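Local atomic coordinates of B-agarase (Agarivorans gilvus, PDB entry 5Z6P), a protein that probably hydrolyses the beta-galactosidic linkages of agarose, as a beta-agarase of glycoside hydrolase family 50. Residues Gly148-Tyr153 with Gly176-Asp181; Phe137-Lys142 with Val169-Met174. All coordinates share one frame; numbering follows the deposited sequence.

Contact 1: residues Gly148-Tyr153 with Gly176-Asp181; sequences GGACNY and GALNID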
ATOM      1  N   GLY A 148     -25.031   8.502   6.417  1.00 36.92           N
ATOM      2  CA  GLY A 148     -24.247   7.532   7.160  1.00 45.57           C
ATOM      3  C   GLY A 148     -23.103   7.001   6.321  1.00 44.38           C
ATOM      4  O   GLY A 148     -22.280   7.771   5.834  1.00 52.34           O
ATOM      5  N   GLY A 149     -23.023   5.684   6.176  1.00 44.36           N
ATOM      6  CA  GLY A 149     -23.852   4.772   6.935  1.00 38.66           C
ATOM      7  C   GLY A 149     -23.111   4.416   8.203  1.00 32.53           C
ATOM      8  O   GLY A 149     -23.109   5.172   9.162  1.00 36.28           O
ATOM      9  N   ALA A 150     -22.457   3.266   8.200  1.00 32.48           N
ATOM     10  CA  ALA A 150     -21.697   2.821   9.357  1.00 28.18           C
ATOM     11  C   ALA A 150     -20.502   3.730   9.607  1.00 25.29           C
ATOM     12  O   ALA A 150     -19.911   4.240   8.668  1.00 28.17           O
ATOM     13  CB  ALA A 150     -21.239   1.393   9.157  1.00 28.49           C
ATOM     14  N   CYS A 151     -20.141   3.922  10.872  1.00 26.83           N
ATOM     15  CA  CYS A 151     -18.999   4.763  11.212  1.00 27.06           C
ATOM     16  C   CYS A 151     -17.707   4.225  10.598  1.00 27.70           C
ATOM     17  O   CYS A 151     -17.547   3.020  10.435  1.00 28.64           O
ATOM     18  CB  CYS A 151     -18.846   4.901  12.729  1.00 25.95           C
ATOM     19  SG  CYS A 151     -18.205   3.456  13.628  1.00 28.92           S
ATOM     20  N   ASN A 152     -16.798   5.131  10.253  1.00 25.61           N
ATOM     21  CA  ASN A 152     -15.520   4.762   9.654  1.00 23.74           C
ATOM     22  C   ASN A 152     -14.610   5.976   9.517  1.00 25.33           C
ATOM     23  O   ASN A 152     -15.091   7.104   9.474  1.00 24.71           O
ATOM     24  CB  ASN A 152     -15.738   4.130   8.282  1.00 21.50           C
ATOM     25  CG  ASN A 152     -16.206   5.136   7.256  1.00 23.82           C
ATOM     26  OD1 ASN A 152     -15.399   5.757   6.576  1.00 25.00           O
ATOM     27  ND2 ASN A 152     -17.514   5.310   7.145  1.00 26.24           N
ATOM     28  N   TYR A 153     -13.304   5.739   9.430  1.00 24.27           N
ATOM     29  CA  TYR A 153     -12.332   6.805   9.184  1.00 23.89           C
ATOM     30  C   TYR A 153     -11.660   6.654   7.812  1.00 24.38           C
ATOM     31  O   TYR A 153     -10.512   7.062   7.612  1.00 25.91           O
ATOM     32  CB  TYR A 153     -11.262   6.830  10.273  1.00 20.93           C
ATOM     33  CG  TYR A 153     -11.738   7.280  11.630  1.00 24.72           C
ATOM     34  CD1 TYR A 153     -11.716   8.621  11.986  1.00 23.26           C
ATOM     35  CD2 TYR A 153     -12.186   6.364  12.566  1.00 22.18           C
ATOM     36  CE1 TYR A 153     -12.139   9.035  13.235  1.00 24.92           C
ATOM     37  CE2 TYR A 153     -12.606   6.764  13.814  1.00 23.99           C
ATOM     38  CZ  TYR A 153     -12.583   8.101  14.144  1.00 27.72           C
ATOM     39  OH  TYR A 153     -13.010   8.505  15.388  1.00 30.42           O
ATOM     40  N   GLY A 176     -14.143  -3.396   0.511  1.00 31.38           N
ATOM     41  CA  GLY A 176     -15.480  -3.834   0.170  1.00 27.10           C
ATOM     42  C   GLY A 176     -16.484  -2.703   0.220  1.00 29.92           C
ATOM     43  O   GLY A 176     -16.168  -1.564  -0.102  1.00 34.02           O
ATOM     44  N   ALA A 177     -17.703  -3.032   0.621  1.00 27.83           N
ATOM     45  CA  ALA A 177     -18.777  -2.065   0.685  1.00 31.75           C
ATOM     46  C   ALA A 177     -19.050  -1.699   2.129  1.00 32.20           C
ATOM     47  O   ALA A 177     -19.085  -2.566   2.997  1.00 30.89           O
ATOM     48  CB  ALA A 177     -20.024  -2.616   0.036  1.00 29.79           C
ATOM     49  N   LEU A 178     -19.252  -0.414   2.387  1.00 30.28           N
ATOM     50  CA  LEU A 178     -19.510   0.040   3.737  1.00 28.50           C
ATOM     51  C   LEU A 178     -20.877  -0.414   4.213  1.00 27.91           C
ATOM     52  O   LEU A 178     -21.055  -0.812   5.361  1.00 28.46           O
ATOM     53  CB  LEU A 178     -19.411   1.556   3.807  1.00 32.04           C
ATOM     54  CG  LEU A 178     -19.435   2.149   5.204  1.00 28.88           C
ATOM     55  CD1 LEU A 178     -18.104   1.897   5.868  1.00 25.94           C
ATOM     56  CD2 LEU A 178     -19.735   3.638   5.135  1.00 35.54           C
ATOM     57  N   ASN A 179     -21.853  -0.321   3.326  1.00 31.89           N
ATOM     58  CA  ASN A 179     -23.213  -0.702   3.662  1.00 32.35           C
ATOM     59  C   ASN A 179     -23.665  -1.870   2.808  1.00 30.65           C
ATOM     60  O   ASN A 179     -23.734  -1.765   1.591  1.00 32.53           O
ATOM     61  CB  ASN A 179     -24.161   0.484   3.501  1.00 34.90           C
ATOM     62  CG  ASN A 179     -23.860   1.598   4.479  1.00 36.35           C
ATOM     63  OD1 ASN A 179     -24.136   1.483   5.672  1.00 40.03           O
ATOM     64  ND2 ASN A 179     -23.293   2.683   3.979  1.00 34.88           N
ATOM     65  N   ILE A 180     -23.939  -2.993   3.460  1.00 31.02           N
ATOM     66  CA  ILE A 180     -24.323  -4.214   2.762  1.00 33.95           C
ATOM     67  C   ILE A 180     -25.776  -4.536   3.064  1.00 32.11           C
ATOM     68  O   ILE A 180     -26.393  -3.906   3.921  1.00 32.04           O
ATOM     69  CB  ILE A 180     -23.429  -5.420   3.161  1.00 32.29           C
ATOM     70  CG1 ILE A 180     -23.556  -5.707   4.656  1.00 30.91           C
ATOM     71  CG2 ILE A 180     -21.981  -5.179   2.772  1.00 29.96           C
ATOM     72  CD1 ILE A 180     -22.694  -6.851   5.138  1.00 32.82           C
ATOM     73  N   ASP A 181     -26.326  -5.518   2.365  1.00 34.34           N
ATOM     74  CA  ASP A 181     -27.702  -5.923   2.618  1.00 36.07           C
ATOM     75  C   ASP A 181     -27.819  -6.675   3.942  1.00 33.20           C
ATOM     76  O   ASP A 181     -27.613  -7.883   4.004  1.00 37.77           O
ATOM     77  CB  ASP A 181     -28.226  -6.779   1.468  1.00 37.64           C
ATOM     78  CG  ASP A 181     -29.665  -7.202   1.669  1.00 37.11           C
ATOM     79  OD1 ASP A 181     -30.326  -6.675   2.594  1.00 35.90           O
ATOM     80  OD2 ASP A 181     -30.135  -8.064   0.900  1.00 42.00           O
TER

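Contact 2: residues Phe137-Lys142 with Val169-Met174; sequences FMVELK and VYATWM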
ATOM      1  N   PHE A 137     -14.260  -5.961  20.742  1.00 21.12           N
ATOM      2  CA  PHE A 137     -14.148  -5.457  19.380  1.00 18.37           C
ATOM      3  C   PHE A 137     -15.519  -5.293  18.748  1.00 19.54           C
ATOM      4  O   PHE A 137     -16.384  -6.130  18.920  1.00 25.61           O
ATOM      5  CB  PHE A 137     -13.271  -6.381  18.529  1.00 16.35           C
ATOM      6  CG  PHE A 137     -11.855  -6.470  19.010  1.00 18.71           C
ATOM      7  CD1 PHE A 137     -10.932  -5.516  18.643  1.00 20.20           C
ATOM      8  CD2 PHE A 137     -11.459  -7.486  19.859  1.00 18.54           C
ATOM      9  CE1 PHE A 137      -9.644  -5.576  19.097  1.00 18.26           C
ATOM     10  CE2 PHE A 137     -10.175  -7.559  20.300  1.00 22.19           C
ATOM     11  CZ  PHE A 137      -9.259  -6.596  19.921  1.00 22.30           C
ATOM     12  N   MET A 138     -15.710  -4.193  18.027  1.00 20.56           N
ATOM     13  CA  MET A 138     -16.998  -3.859  17.431  1.00 17.78           C
ATOM     14  C   MET A 138     -16.851  -3.585  15.943  1.00 22.46           C
ATOM     15  O   MET A 138     -15.996  -2.802  15.534  1.00 22.68           O
ATOM     16  CB  MET A 138     -17.606  -2.635  18.107  1.00 24.55           C
ATOM     17  CG  MET A 138     -17.687  -2.705  19.622  1.00 32.62           C
ATOM     18  SD  MET A 138     -19.343  -3.131  20.184  1.00 38.92           S
ATOM     19  CE  MET A 138     -20.234  -1.585  19.972  1.00 37.90           C
ATOM     20  N   VAL A 139     -17.678  -4.236  15.138  1.00 21.58           N
ATOM     21  CA  VAL A 139     -17.723  -3.961  13.713  1.00 21.46           C
ATOM     22  C   VAL A 139     -19.091  -3.360  13.385  1.00 27.86           C
ATOM     23  O   VAL A 139     -20.097  -4.065  13.390  1.00 26.15           O
ATOM     24  CB  VAL A 139     -17.490  -5.224  12.882  1.00 20.28           C
ATOM     25  CG1 VAL A 139     -17.429  -4.879  11.409  1.00 24.17           C
ATOM     26  CG2 VAL A 139     -16.214  -5.909  13.320  1.00 20.01           C
ATOM     27  N   GLU A 140     -19.123  -2.053  13.126  1.00 26.88           N
ATOM     28  CA  GLU A 140     -20.386  -1.348  12.967  1.00 23.92           C
ATOM     29  C   GLU A 140     -20.949  -1.547  11.583  1.00 25.22           C
ATOM     30  O   GLU A 140     -20.329  -1.191  10.592  1.00 28.33           O
ATOM     31  CB  GLU A 140     -20.231   0.146  13.252  1.00 28.11           C
ATOM     32  CG  GLU A 140     -21.497   0.942  12.919  1.00 29.98           C
ATOM     33  CD  GLU A 140     -21.583   2.270  13.652  1.00 28.70           C
ATOM     34  OE1 GLU A 140     -21.573   2.270  14.902  1.00 30.44           O
ATOM     35  OE2 GLU A 140     -21.648   3.311  12.974  1.00 28.00           O
ATOM     36  N   LEU A 141     -22.135  -2.131  11.532  1.00 28.46           N
ATOM     37  CA  LEU A 141     -22.774  -2.469  10.275  1.00 29.62           C
ATOM     38  C   LEU A 141     -23.885  -1.476   9.934  1.00 26.62           C
ATOM     39  O   LEU A 141     -24.381  -1.455   8.821  1.00 30.91           O
ATOM     40  CB  LEU A 141     -23.326  -3.896  10.328  1.00 26.56           C
ATOM     41  CG  LEU A 141     -22.295  -5.028  10.261  1.00 27.64           C
ATOM     42  CD1 LEU A 141     -22.946  -6.384  10.470  1.00 24.92           C
ATOM     43  CD2 LEU A 141     -21.558  -4.997   8.941  1.00 28.74           C
ATOM     44  N   LYS A 142     -24.283  -0.668  10.904  1.00 27.95           N
ATOM     45  CA  LYS A 142     -25.253   0.386  10.650  1.00 31.10           C
ATOM     46  C   LYS A 142     -25.068   1.508  11.656  1.00 31.83           C
ATOM     47  O   LYS A 142     -24.847   1.257  12.843  1.00 32.34           O
ATOM     48  CB  LYS A 142     -26.691  -0.150  10.696  1.00 30.49           C
ATOM     49  CG  LYS A 142     -27.753   0.944  10.519  1.00 37.65           C
ATOM     50  CD  LYS A 142     -28.939   0.498   9.669  1.00 36.41           C
ATOM     51  CE  LYS A 142     -29.890  -0.380  10.459  1.00 42.00           C
ATOM     52  NZ  LYS A 142     -31.149  -0.675   9.724  1.00 42.95           N
ATOM     53  N   VAL A 169     -12.879  -1.602  21.168  1.00 29.15           N
ATOM     54  CA  VAL A 169     -12.173  -1.253  19.952  1.00 26.80           C
ATOM     55  C   VAL A 169     -13.143  -1.321  18.789  1.00 22.26           C
ATOM     56  O   VAL A 169     -13.764  -2.363  18.560  1.00 22.94           O
ATOM     57  CB  VAL A 169     -11.001  -2.204  19.679  1.00 25.61           C
ATOM     58  CG1 VAL A 169     -10.364  -1.887  18.286  1.00 25.19           C
ATOM     59  CG2 VAL A 169      -9.960  -2.095  20.765  1.00 23.25           C
ATOM     60  N   TYR A 170     -13.282  -0.215  18.066  1.00 22.74           N
ATOM     61  CA  TYR A 170     -14.066  -0.201  16.847  1.00 20.19           C
ATOM     62  C   TYR A 170     -13.194  -0.592  15.653  1.00 18.89           C
ATOM     63  O   TYR A 170     -12.207   0.062  15.360  1.00 20.60           O
ATOM     64  CB  TYR A 170     -14.698   1.172  16.656  1.00 22.64           C
ATOM     65  CG  TYR A 170     -16.042   1.311  17.345  1.00 23.87           C
ATOM     66  CD1 TYR A 170     -16.131   1.560  18.704  1.00 24.76           C
ATOM     67  CD2 TYR A 170     -17.216   1.152  16.636  1.00 23.12           C
ATOM     68  CE1 TYR A 170     -17.346   1.662  19.328  1.00 26.20           C
ATOM     69  CE2 TYR A 170     -18.437   1.255  17.254  1.00 26.25           C
ATOM     70  CZ  TYR A 170     -18.495   1.509  18.611  1.00 27.70           C
ATOM     71  OH  TYR A 170     -19.703   1.624  19.279  1.00 36.07           O
ATOM     72  N   ALA A 171     -13.551  -1.694  15.004  1.00 18.51           N
ATOM     73  CA  ALA A 171     -12.777  -2.238  13.893  1.00 19.23           C
ATOM     74  C   ALA A 171     -12.602  -1.212  12.779  1.00 19.03           C
ATOM     75  O   ALA A 171     -13.485  -0.418  12.523  1.00 18.13           O
ATOM     76  CB  ALA A 171     -13.453  -3.508  13.345  1.00 18.29           C
ATOM     77  N   THR A 172     -11.446  -1.237  12.127  1.00 21.59           N
ATOM     78  CA  THR A 172     -11.138  -0.285  11.065  1.00 20.93           C
ATOM     79  C   THR A 172     -11.661  -0.758   9.722  1.00 20.40           C
ATOM     80  O   THR A 172     -11.298  -1.840   9.279  1.00 21.35           O
ATOM     81  CB  THR A 172      -9.623  -0.072  10.931  1.00 20.47           C
ATOM     82  OG1 THR A 172      -9.086   0.380  12.171  1.00 19.04           O
ATOM     83  CG2 THR A 172      -9.320   0.936   9.844  1.00 17.89           C
ATOM     84  N   TRP A 173     -12.478   0.057   9.055  1.00 18.82           N
ATOM     85  CA  TRP A 173     -12.979  -0.310   7.747  1.00 17.89           C
ATOM     86  C   TRP A 173     -11.861  -0.340   6.694  1.00 20.59           C
ATOM     87  O   TRP A 173     -11.143   0.642   6.513  1.00 20.77           O
ATOM     88  CB  TRP A 173     -14.081   0.635   7.300  1.00 19.67           C
ATOM     89  CG  TRP A 173     -14.803   0.064   6.151  1.00 24.37           C
ATOM     90  CD1 TRP A 173     -15.720  -0.938   6.183  1.00 25.00           C
ATOM     91  CD2 TRP A 173     -14.639   0.411   4.782  1.00 27.40           C
ATOM     92  NE1 TRP A 173     -16.155  -1.223   4.921  1.00 24.98           N
ATOM     93  CE2 TRP A 173     -15.505  -0.402   4.039  1.00 25.74           C
ATOM     94  CE3 TRP A 173     -13.851   1.346   4.108  1.00 33.97           C
ATOM     95  CZ2 TRP A 173     -15.613  -0.316   2.667  1.00 32.43           C
ATOM     96  CZ3 TRP A 173     -13.955   1.432   2.735  1.00 36.65           C
ATOM     97  CH2 TRP A 173     -14.832   0.607   2.030  1.00 38.78           C
ATOM     98  N   MET A 174     -11.738  -1.467   5.994  1.00 20.30           N
ATOM     99  CA  MET A 174     -10.606  -1.711   5.094  1.00 19.36           C
ATOM    100  C   MET A 174     -10.970  -1.846   3.617  1.00 23.42           C
ATOM    101  O   MET A 174     -10.365  -1.196   2.774  1.00 28.20           O
ATOM    102  CB  MET A 174      -9.859  -2.990   5.498  1.00 20.81           C
ATOM    103  CG  MET A 174      -9.263  -2.989   6.894  1.00 20.87           C
ATOM    104  SD  MET A 174      -8.015  -1.726   7.086  1.00 20.53           S
ATOM    105  CE  MET A 174      -6.624  -2.386   6.186  1.00 17.29           C
TER
HETATM  106  O   HOH W   1     -16.335  -0.828  13.450  1.00 20.62           O

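Contact 1: residues Gly148-Tyr153 with Gly176-Asp181
The amide of Asn152 turns one face to Leu178: both methyls lie on that side of the amide plane, CD1 beneath the nitrogen, 3.7 Å from ND2, and CD2 farther out, 3.4 Å from ND2. In the plane of the same amide, at its edge, ND2 donates to Ala150 O over 3.0 Å, a fairly straight bond (159° at the hydrogen). Asn152 CG sits between its own backbone N and carbonyl carbon (chi1 70°), which folds the amide back over the preceding residues to reach that oxygen. The other end, OD1, is held outside the contact by Ser155 and the backbone N of Ala154. The second flat group, the amide of Asn179, presents its outer edge to Gly149, which follows a cis peptide and brings its CA to 3.5 Å from Asn179 OD1. The same oxygen also comes within 3.5 Å of Ala150 N, but no hydrogen bond forms. Between the two amides, Leu178 CD2 rests 3.6 Å from Ala150 O, while CG stands 4.4 Å from Ala150 CB; Trp173 packs on the leucine as well. With no hydrogen bond joining the two loops, they meet mainly by van der Waals contact, and the amide that meets Leu178 has its rotation fixed by bonds from both its nitrogen and its oxygen.

Contact 2: residues Phe137-Lys142 with Val169-Met174
Met138 and Tyr170 are neighbours in a parallel strand pair of the agarase CBM-like domain, where strand 135-140 runs alongside the first part of strand 168-174. Two backbone bonds from Met138 straddle Tyr170: its N donates to Val169 O (2.7 Å), and its O accepts from Ala171 N (2.7 Å). On one face of the pair, Met138 CB lies over the centre of the Tyr170 ring, 4.1 Å from the centroid and 10° off the normal, a CH-pi contact. The methionine chain then bends at chi2 (-101°) and chi3, bringing CE to 3.3 Å from Tyr170 OH, with SD oblique to the ring in a longer Met-aromatic contact. Glu140 crosses beside the same ring, its carboxylate nearly perpendicular to it; OE1 and Tyr170 OH both hydrogen-bond to Ser211 OG, while OE2 is taken by Cys151 N. On the other face Phe137 and Val169 lie side by side, CD1 of the ring 3.5 Å from Val169 CB. Farther along, Val139 CG2 touches Ala171 CB at 3.7 Å. Beyond this point the backbones part, and a water bridges them, donating to Met138 O (2.9 Å) and Ala171 O and accepting from Glu140 N. Met138 O thus receives two donors. Strand 168-174 also pairs, antiparallel, with strand 122-129, Thr172 bonding to Cys126, and strand 135-140 pairs on its other side with strand 95-103. A parallel ladder that ends at a bridging water, between strands that each have a further antiparallel partner, is consistent with the curled, beta-sandwich-like architecture of a carbohydrate-binding-module-like domain.

The segments alternate along the chain, 137-142, 148-153, 169-174 and 176-181, so the contacts cross along the chain. Contact 2 pairs strands 135-140 and 168-174; contact 1 joins the loops that follow them, its centre about 9 Å from that of contact 2. Both lie in the agarase CBM-like domain, about 21 Å from the centre of the chain. They touch directly through Cys151: besides the bond of its backbone to Glu140, its SG, in a disulfide with Cys162, packs against the Tyr170 ring. Arg125 ties them further, bonding to the carbonyl oxygens of Cys151 and Ala171. The long connection between the paired strands is thereby fastened back onto them.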